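Local coordinates for protein cellobiose 2-epimerase (Caldibacillus thermoamylovorans, PDB 5ZHB) that probably catalyses the epimerization of cellobiose at C2 of its reducing-end glucose, giving the mannose-ended disaccharide, at residues 270-281 with 318-328. Residues are numbered along the deposited sequence; the frame is centred on the assembly and turned at random.
Sequences TQMVIDIAYNIE and NAYEKTKDEKF
The Y278 ring takes the edge of F328 on one face: F328 CZ sits over its centre, 3.4 Å above the plane, an edge-to-face pair with planes 55° apart. The F328 ring in turn carries A319 CB over the middle of one face, 3.6 Å above its plane, and has A277 O in plane at its edge, 3.7 Å from F328 CE1. With CG anti to its carbonyl carbon (chi1 -84°), Y278 carries its ring across to the other segment, and OH reaches D325 OD2 at 2.5 Å, a hydrogen bond on the anti lone pair. The other oxygen, D325 OD1, accepts from K327 N, so one carboxylate N-caps helix 326-343 and ties it to helix 267-283. This cap belongs to the tight turn between two helices of the (α/α)6 barrel of N-acylglucosamine 2-epimerases; K324 makes the turn with positive phi, and T323 OG1 closes an ST turn onto D325 N. A phenylalanine at Y278 would probably keep much of the ring packing but leave D325 OD2 without its hydroxyl donor and the helix cap less firmly placed. Beyond the rings, the segments 270-281 and 318-323 cross at -120° where A277 CB meets A319 CB at 3.6 Å. I274 spreads its branches, CG2 against T323 CG2 and CG1 against K322 CD, while the K322 amine goes on to a salt bridge with D256. At the other end the K327 and E281 side chains cross at about a right angle, with K327 CD 3.5 Å from E281 OE2.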
ATOM      1  N   THR A 270      20.887  -3.844  -0.550  1.00 30.29           N
ATOM      2  CA  THR A 270      20.607  -5.271  -0.400  1.00 27.53           C
ATOM      3  C   THR A 270      20.695  -5.700   1.065  1.00 29.94           C
ATOM      4  O   THR A 270      19.792  -6.355   1.597  1.00 29.07           O
ATOM      5  CB  THR A 270      21.531  -6.058  -1.335  1.00 30.53           C
ATOM      6  OG1 THR A 270      20.976  -5.877  -2.633  1.00 28.82           O
ATOM      7  CG2 THR A 270      21.508  -7.552  -1.075  1.00 31.17           C
ATOM      8  N   GLN A 271      21.770  -5.309   1.760  1.00 28.62           N
ATOM      9  CA  GLN A 271      21.920  -5.687   3.153  1.00 28.36           C
ATOM     10  C   GLN A 271      20.821  -5.054   4.012  1.00 27.61           C
ATOM     11  O   GLN A 271      20.360  -5.649   4.977  1.00 26.26           O
ATOM     12  CB  GLN A 271      23.279  -5.291   3.737  1.00 31.35           C
ATOM     13  CG  GLN A 271      23.586  -6.033   5.033  1.00 30.05           C
ATOM     14  CD  GLN A 271      23.626  -7.525   4.788  1.00 28.23           C
ATOM     15  OE1 GLN A 271      24.318  -7.988   3.875  1.00 30.31           O
ATOM     16  NE2 GLN A 271      22.846  -8.278   5.549  1.00 30.30           N
ATOM     17  N   MET A 272      20.411  -3.820   3.685  1.00 31.10           N
ATOM     18  CA  MET A 272      19.305  -3.200   4.396  1.00 29.87           C
ATOM     19  C   MET A 272      18.042  -4.063   4.247  1.00 21.99           C
ATOM     20  O   MET A 272      17.391  -4.336   5.234  1.00 26.70           O
ATOM     21  CB  MET A 272      19.048  -1.753   3.939  1.00 29.43           C
ATOM     22  CG  MET A 272      17.772  -1.144   4.519  1.00 28.77           C
ATOM     23  SD  MET A 272      17.547   0.555   3.946  1.00 27.50           S
ATOM     24  CE  MET A 272      17.427   0.314   2.178  1.00 22.36           C
ATOM     25  N   VAL A 273      17.704  -4.477   3.033  1.00 23.85           N
ATOM     26  CA  VAL A 273      16.519  -5.286   2.793  1.00 24.23           C
ATOM     27  C   VAL A 273      16.520  -6.509   3.715  1.00 26.21           C
ATOM     28  O   VAL A 273      15.513  -6.834   4.351  1.00 24.76           O
ATOM     29  CB  VAL A 273      16.479  -5.629   1.293  1.00 25.09           C
ATOM     30  CG1 VAL A 273      15.514  -6.778   0.964  1.00 25.73           C
ATOM     31  CG2 VAL A 273      16.117  -4.389   0.476  1.00 27.65           C
ATOM     32  N   ILE A 274      17.699  -7.153   3.834  1.00 26.77           N
ATOM     33  CA  ILE A 274      17.800  -8.413   4.537  1.00 24.30           C
ATOM     34  C   ILE A 274      17.717  -8.154   6.031  1.00 23.32           C
ATOM     35  O   ILE A 274      16.968  -8.827   6.725  1.00 24.34           O
ATOM     36  CB  ILE A 274      19.080  -9.159   4.100  1.00 26.94           C
ATOM     37  CG1 ILE A 274      19.001  -9.562   2.646  1.00 27.71           C
ATOM     38  CG2 ILE A 274      19.374 -10.376   4.983  1.00 28.79           C
ATOM     39  CD1 ILE A 274      20.357  -9.833   2.003  1.00 30.68           C
ATOM     40  N   ASP A 275      18.431  -7.118   6.510  1.00 23.81           N
ATOM     41  CA  ASP A 275      18.513  -6.826   7.936  1.00 23.77           C
ATOM     42  C   ASP A 275      17.156  -6.417   8.517  1.00 24.60           C
ATOM     43  O   ASP A 275      16.816  -6.765   9.655  1.00 24.20           O
ATOM     44  CB  ASP A 275      19.609  -5.799   8.193  1.00 25.88           C
ATOM     45  CG  ASP A 275      21.037  -6.304   7.956  1.00 29.57           C
ATOM     46  OD1 ASP A 275      21.210  -7.529   7.769  1.00 25.32           O
ATOM     47  OD2 ASP A 275      21.946  -5.467   7.910  1.00 28.58           O
ATOM     48  N   ILE A 276      16.381  -5.643   7.746  1.00 22.93           N
ATOM     49  CA  ILE A 276      15.033  -5.304   8.166  1.00 22.78           C
ATOM     50  C   ILE A 276      14.232  -6.596   8.374  1.00 21.05           C
ATOM     51  O   ILE A 276      13.570  -6.763   9.391  1.00 22.55           O
ATOM     52  CB  ILE A 276      14.357  -4.345   7.162  1.00 23.12           C
ATOM     53  CG1 ILE A 276      15.017  -2.938   7.137  1.00 23.05           C
ATOM     54  CG2 ILE A 276      12.854  -4.230   7.420  1.00 21.04           C
ATOM     55  CD1 ILE A 276      14.701  -2.169   5.865  1.00 23.58           C
ATOM     56  N   ALA A 277      14.283  -7.520   7.416  1.00 23.42           N
ATOM     57  CA  ALA A 277      13.474  -8.729   7.500  1.00 23.82           C
ATOM     58  C   ALA A 277      13.842  -9.571   8.724  1.00 26.51           C
ATOM     59  O   ALA A 277      12.972 -10.003   9.490  1.00 23.81           O
ATOM     60  CB  ALA A 277      13.568  -9.491   6.214  1.00 23.69           C
ATOM     61  N   TYR A 278      15.153  -9.697   8.998  1.00 30.18           N
ATOM     62  CA  TYR A 278      15.597 -10.367  10.209  1.00 26.54           C
ATOM     63  C   TYR A 278      15.081  -9.636  11.435  1.00 23.63           C
ATOM     64  O   TYR A 278      14.666 -10.255  12.426  1.00 25.83           O
ATOM     65  CB  TYR A 278      17.118 -10.512  10.282  1.00 27.74           C
ATOM     66  CG  TYR A 278      17.603 -11.739   9.534  1.00 27.66           C
ATOM     67  CD1 TYR A 278      17.330 -13.013  10.037  1.00 30.77           C
ATOM     68  CD2 TYR A 278      18.328 -11.646   8.355  1.00 28.60           C
ATOM     69  CE1 TYR A 278      17.764 -14.150   9.380  1.00 31.45           C
ATOM     70  CE2 TYR A 278      18.787 -12.784   7.700  1.00 30.32           C
ATOM     71  CZ  TYR A 278      18.496 -14.035   8.217  1.00 27.72           C
ATOM     72  OH  TYR A 278      18.876 -15.203   7.623  1.00 30.87           O
ATOM     73  N   ASN A 279      15.144  -8.305  11.390  1.00 24.55           N
ATOM     74  CA  ASN A 279      14.777  -7.511  12.543  1.00 24.40           C
ATOM     75  C   ASN A 279      13.306  -7.753  12.897  1.00 25.34           C
ATOM     76  O   ASN A 279      12.924  -7.863  14.079  1.00 23.62           O
ATOM     77  CB  ASN A 279      15.085  -6.031  12.282  1.00 27.84           C
ATOM     78  CG  ASN A 279      14.978  -5.203  13.532  1.00 28.96           C
ATOM     79  OD1 ASN A 279      15.611  -5.528  14.544  1.00 30.81           O
ATOM     80  ND2 ASN A 279      14.106  -4.208  13.534  1.00 26.03           N
ATOM     81  N   ILE A 280      12.449  -7.772  11.862  1.00 25.28           N
ATOM     82  CA  ILE A 280      11.020  -7.853  12.126  1.00 26.07           C
ATOM     83  C   ILE A 280      10.660  -9.292  12.509  1.00 25.02           C
ATOM     84  O   ILE A 280       9.776  -9.482  13.334  1.00 28.29           O
ATOM     85  CB  ILE A 280      10.186  -7.296  10.952  1.00 24.68           C
ATOM     86  CG1 ILE A 280      10.525  -5.808  10.681  1.00 23.01           C
ATOM     87  CG2 ILE A 280       8.702  -7.516  11.230  1.00 24.30           C
ATOM     88  CD1 ILE A 280      10.243  -4.869  11.839  1.00 23.84           C
ATOM     89  N   GLU A 281      11.358 -10.286  11.945  1.00 26.17           N
ATOM     90  CA  GLU A 281      11.156 -11.681  12.340  1.00 27.14           C
ATOM     91  C   GLU A 281      11.411 -11.810  13.845  1.00 30.08           C
ATOM     92  O   GLU A 281      10.666 -12.487  14.553  1.00 29.06           O
ATOM     93  CB  GLU A 281      11.960 -12.620  11.439  1.00 27.08           C
ATOM     94  CG  GLU A 281      11.722 -14.123  11.631  1.00 30.25           C
ATOM     95  CD  GLU A 281      12.214 -14.756  12.943  1.00 32.15           C
ATOM     96  OE1 GLU A 281      11.761 -15.843  13.340  1.00 33.79           O
ATOM     97  OE2 GLU A 281      13.063 -14.154  13.598  1.00 31.85           O
ATOM     98  N   ASN A 318      10.225 -13.055   0.503  1.00 24.32           N
ATOM     99  CA  ASN A 318      11.304 -12.416  -0.237  1.00 22.92           C
ATOM    100  C   ASN A 318      12.643 -12.674   0.457  1.00 23.21           C
ATOM    101  O   ASN A 318      13.614 -13.073  -0.188  1.00 28.31           O
ATOM    102  CB  ASN A 318      11.065 -10.901  -0.356  1.00 21.81           C
ATOM    103  CG  ASN A 318      12.028 -10.201  -1.289  1.00 23.02           C
ATOM    104  OD1 ASN A 318      12.060 -10.484  -2.488  1.00 23.09           O
ATOM    105  ND2 ASN A 318      12.799  -9.257  -0.766  1.00 24.99           N
ATOM    106  N   ALA A 319      12.683 -12.432   1.764  1.00 21.42           N
ATOM    107  CA  ALA A 319      13.862 -12.668   2.567  1.00 23.02           C
ATOM    108  C   ALA A 319      14.331 -14.126   2.475  1.00 25.09           C
ATOM    109  O   ALA A 319      15.542 -14.376   2.480  1.00 22.50           O
ATOM    110  CB  ALA A 319      13.584 -12.289   3.983  1.00 24.29           C
ATOM    111  N   TYR A 320      13.372 -15.059   2.445  1.00 26.24           N
ATOM    112  CA  TYR A 320      13.681 -16.472   2.287  1.00 28.14           C
ATOM    113  C   TYR A 320      14.375 -16.700   0.959  1.00 28.99           C
ATOM    114  O   TYR A 320      15.350 -17.454   0.915  1.00 28.33           O
ATOM    115  CB  TYR A 320      12.448 -17.365   2.395  1.00 32.19           C
ATOM    116  CG  TYR A 320      12.726 -18.837   2.120  1.00 32.14           C
ATOM    117  CD1 TYR A 320      13.472 -19.604   3.020  1.00 33.79           C
ATOM    118  CD2 TYR A 320      12.235 -19.450   0.980  1.00 34.29           C
ATOM    119  CE1 TYR A 320      13.741 -20.939   2.777  1.00 36.15           C
ATOM    120  CE2 TYR A 320      12.444 -20.802   0.757  1.00 42.53           C
ATOM    121  CZ  TYR A 320      13.212 -21.542   1.647  1.00 44.27           C
ATOM    122  OH  TYR A 320      13.421 -22.871   1.414  1.00 45.62           O
ATOM    123  N   GLU A 321      13.867 -16.056  -0.110  1.00 29.94           N
ATOM    124  CA  GLU A 321      14.469 -16.142  -1.432  1.00 30.47           C
ATOM    125  C   GLU A 321      15.932 -15.667  -1.397  1.00 30.62           C
ATOM    126  O   GLU A 321      16.796 -16.264  -2.014  1.00 29.15           O
ATOM    127  CB  GLU A 321      13.626 -15.420  -2.493  1.00 33.75           C
ATOM    128  CG  GLU A 321      12.344 -16.151  -2.887  1.00 36.38           C
ATOM    129  CD  GLU A 321      11.504 -15.504  -3.984  1.00 41.51           C
ATOM    130  OE1 GLU A 321      10.932 -14.440  -3.738  1.00 41.22           O
ATOM    131  OE2 GLU A 321      11.371 -16.057  -5.083  1.00 49.66           O
ATOM    132  N   LYS A 322      16.243 -14.617  -0.642  1.00 29.22           N
ATOM    133  CA  LYS A 322      17.599 -14.086  -0.631  1.00 31.34           C
ATOM    134  C   LYS A 322      18.513 -14.823   0.349  1.00 30.18           C
ATOM    135  O   LYS A 322      19.737 -14.760   0.210  1.00 33.41           O
ATOM    136  CB  LYS A 322      17.633 -12.608  -0.235  1.00 31.62           C
ATOM    137  CG  LYS A 322      16.809 -11.689  -1.098  1.00 32.67           C
ATOM    138  CD  LYS A 322      16.939 -10.239  -0.635  1.00 30.99           C
ATOM    139  CE  LYS A 322      17.741  -9.322  -1.505  1.00 30.50           C
ATOM    140  NZ  LYS A 322      17.277  -9.339  -2.905  1.00 28.24           N
ATOM    141  N   THR A 323      17.964 -15.439   1.389  1.00 26.07           N
ATOM    142  CA  THR A 323      18.807 -16.000   2.434  1.00 26.43           C
ATOM    143  C   THR A 323      18.742 -17.527   2.486  1.00 30.80           C
ATOM    144  O   THR A 323      19.603 -18.117   3.137  1.00 27.57           O
ATOM    145  CB  THR A 323      18.401 -15.405   3.778  1.00 29.73           C
ATOM    146  OG1 THR A 323      17.096 -15.911   4.048  1.00 26.65           O
ATOM    147  CG2 THR A 323      18.491 -13.887   3.783  1.00 29.08           C
ATOM    148  N   LYS A 324      17.706 -18.145   1.886  1.00 28.25           N
ATOM    149  CA  LYS A 324      17.411 -19.569   2.033  1.00 29.14           C
ATOM    150  C   LYS A 324      17.338 -19.979   3.500  1.00 28.05           C
ATOM    151  O   LYS A 324      17.573 -21.136   3.860  1.00 32.15           O
ATOM    152  CB  LYS A 324      18.474 -20.423   1.344  1.00 32.56           C
ATOM    153  CG  LYS A 324      18.541 -20.263  -0.164  1.00 35.37           C
ATOM    154  CD  LYS A 324      17.215 -20.470  -0.881  1.00 41.99           C
ATOM    155  CE  LYS A 324      17.293 -20.155  -2.333  1.00 53.27           C
ATOM    156  NZ  LYS A 324      18.438 -20.812  -2.977  1.00 59.61           N
ATOM    157  N   ASP A 325      16.979 -19.027   4.349  1.00 24.83           N
ATOM    158  CA  ASP A 325      16.882 -19.272   5.770  1.00 26.71           C
ATOM    159  C   ASP A 325      15.456 -19.694   6.094  1.00 32.94           C
ATOM    160  O   ASP A 325      14.540 -18.873   6.036  1.00 28.88           O
ATOM    161  CB  ASP A 325      17.397 -18.081   6.544  1.00 24.90           C
ATOM    162  CG  ASP A 325      17.469 -18.221   8.051  1.00 27.70           C
ATOM    163  OD1 ASP A 325      16.869 -19.173   8.591  1.00 31.78           O
ATOM    164  OD2 ASP A 325      18.121 -17.362   8.662  1.00 31.89           O
ATOM    165  N   GLU A 326      15.318 -20.983   6.443  1.00 30.94           N
ATOM    166  CA  GLU A 326      14.041 -21.613   6.741  1.00 36.95           C
ATOM    167  C   GLU A 326      13.225 -20.842   7.788  1.00 29.32           C
ATOM    168  O   GLU A 326      12.017 -20.973   7.774  1.00 28.88           O
ATOM    169  CB  GLU A 326      14.281 -23.041   7.253  1.00 39.24           C
ATOM    170  CG  GLU A 326      14.885 -23.966   6.205  1.00 46.09           C
ATOM    171  CD  GLU A 326      13.929 -24.455   5.134  1.00 53.15           C
ATOM    172  OE1 GLU A 326      14.208 -24.247   3.928  1.00 60.02           O
ATOM    173  OE2 GLU A 326      12.911 -25.072   5.518  1.00 52.81           O
ATOM    174  N   LYS A 327      13.876 -20.131   8.728  1.00 29.97           N
ATOM    175  CA  LYS A 327      13.245 -19.246   9.701  1.00 30.36           C
ATOM    176  C   LYS A 327      12.134 -18.393   9.056  1.00 29.92           C
ATOM    177  O   LYS A 327      11.059 -18.185   9.631  1.00 27.98           O
ATOM    178  CB  LYS A 327      14.334 -18.324  10.241  1.00 35.27           C
ATOM    179  CG  LYS A 327      14.037 -17.635  11.557  1.00 42.05           C
ATOM    180  CD  LYS A 327      15.037 -16.541  11.933  1.00 48.73           C
ATOM    181  CE  LYS A 327      16.406 -17.016  12.307  1.00 51.79           C
ATOM    182  NZ  LYS A 327      16.394 -17.512  13.684  1.00 55.91           N
ATOM    183  N   PHE A 328      12.388 -17.927   7.829  1.00 27.84           N
ATOM    184  CA  PHE A 328      11.459 -17.039   7.139  1.00 27.76           C
ATOM    185  C   PHE A 328      10.266 -17.835   6.612  1.00 27.98           C
ATOM    186  O   PHE A 328       9.146 -17.335   6.637  1.00 27.09           O
ATOM    187  CB  PHE A 328      12.200 -16.313   6.016  1.00 27.02           C
ATOM    188  CG  PHE A 328      13.149 -15.226   6.492  1.00 26.41           C
ATOM    189  CD1 PHE A 328      12.720 -14.208   7.342  1.00 24.59           C
ATOM    190  CD2 PHE A 328      14.498 -15.255   6.141  1.00 26.66           C
ATOM    191  CE1 PHE A 328      13.589 -13.228   7.784  1.00 24.58           C
ATOM    192  CE2 PHE A 328      15.378 -14.289   6.614  1.00 25.34           C
ATOM    193  CZ  PHE A 328      14.916 -13.266   7.442  1.00 26.21           C
TER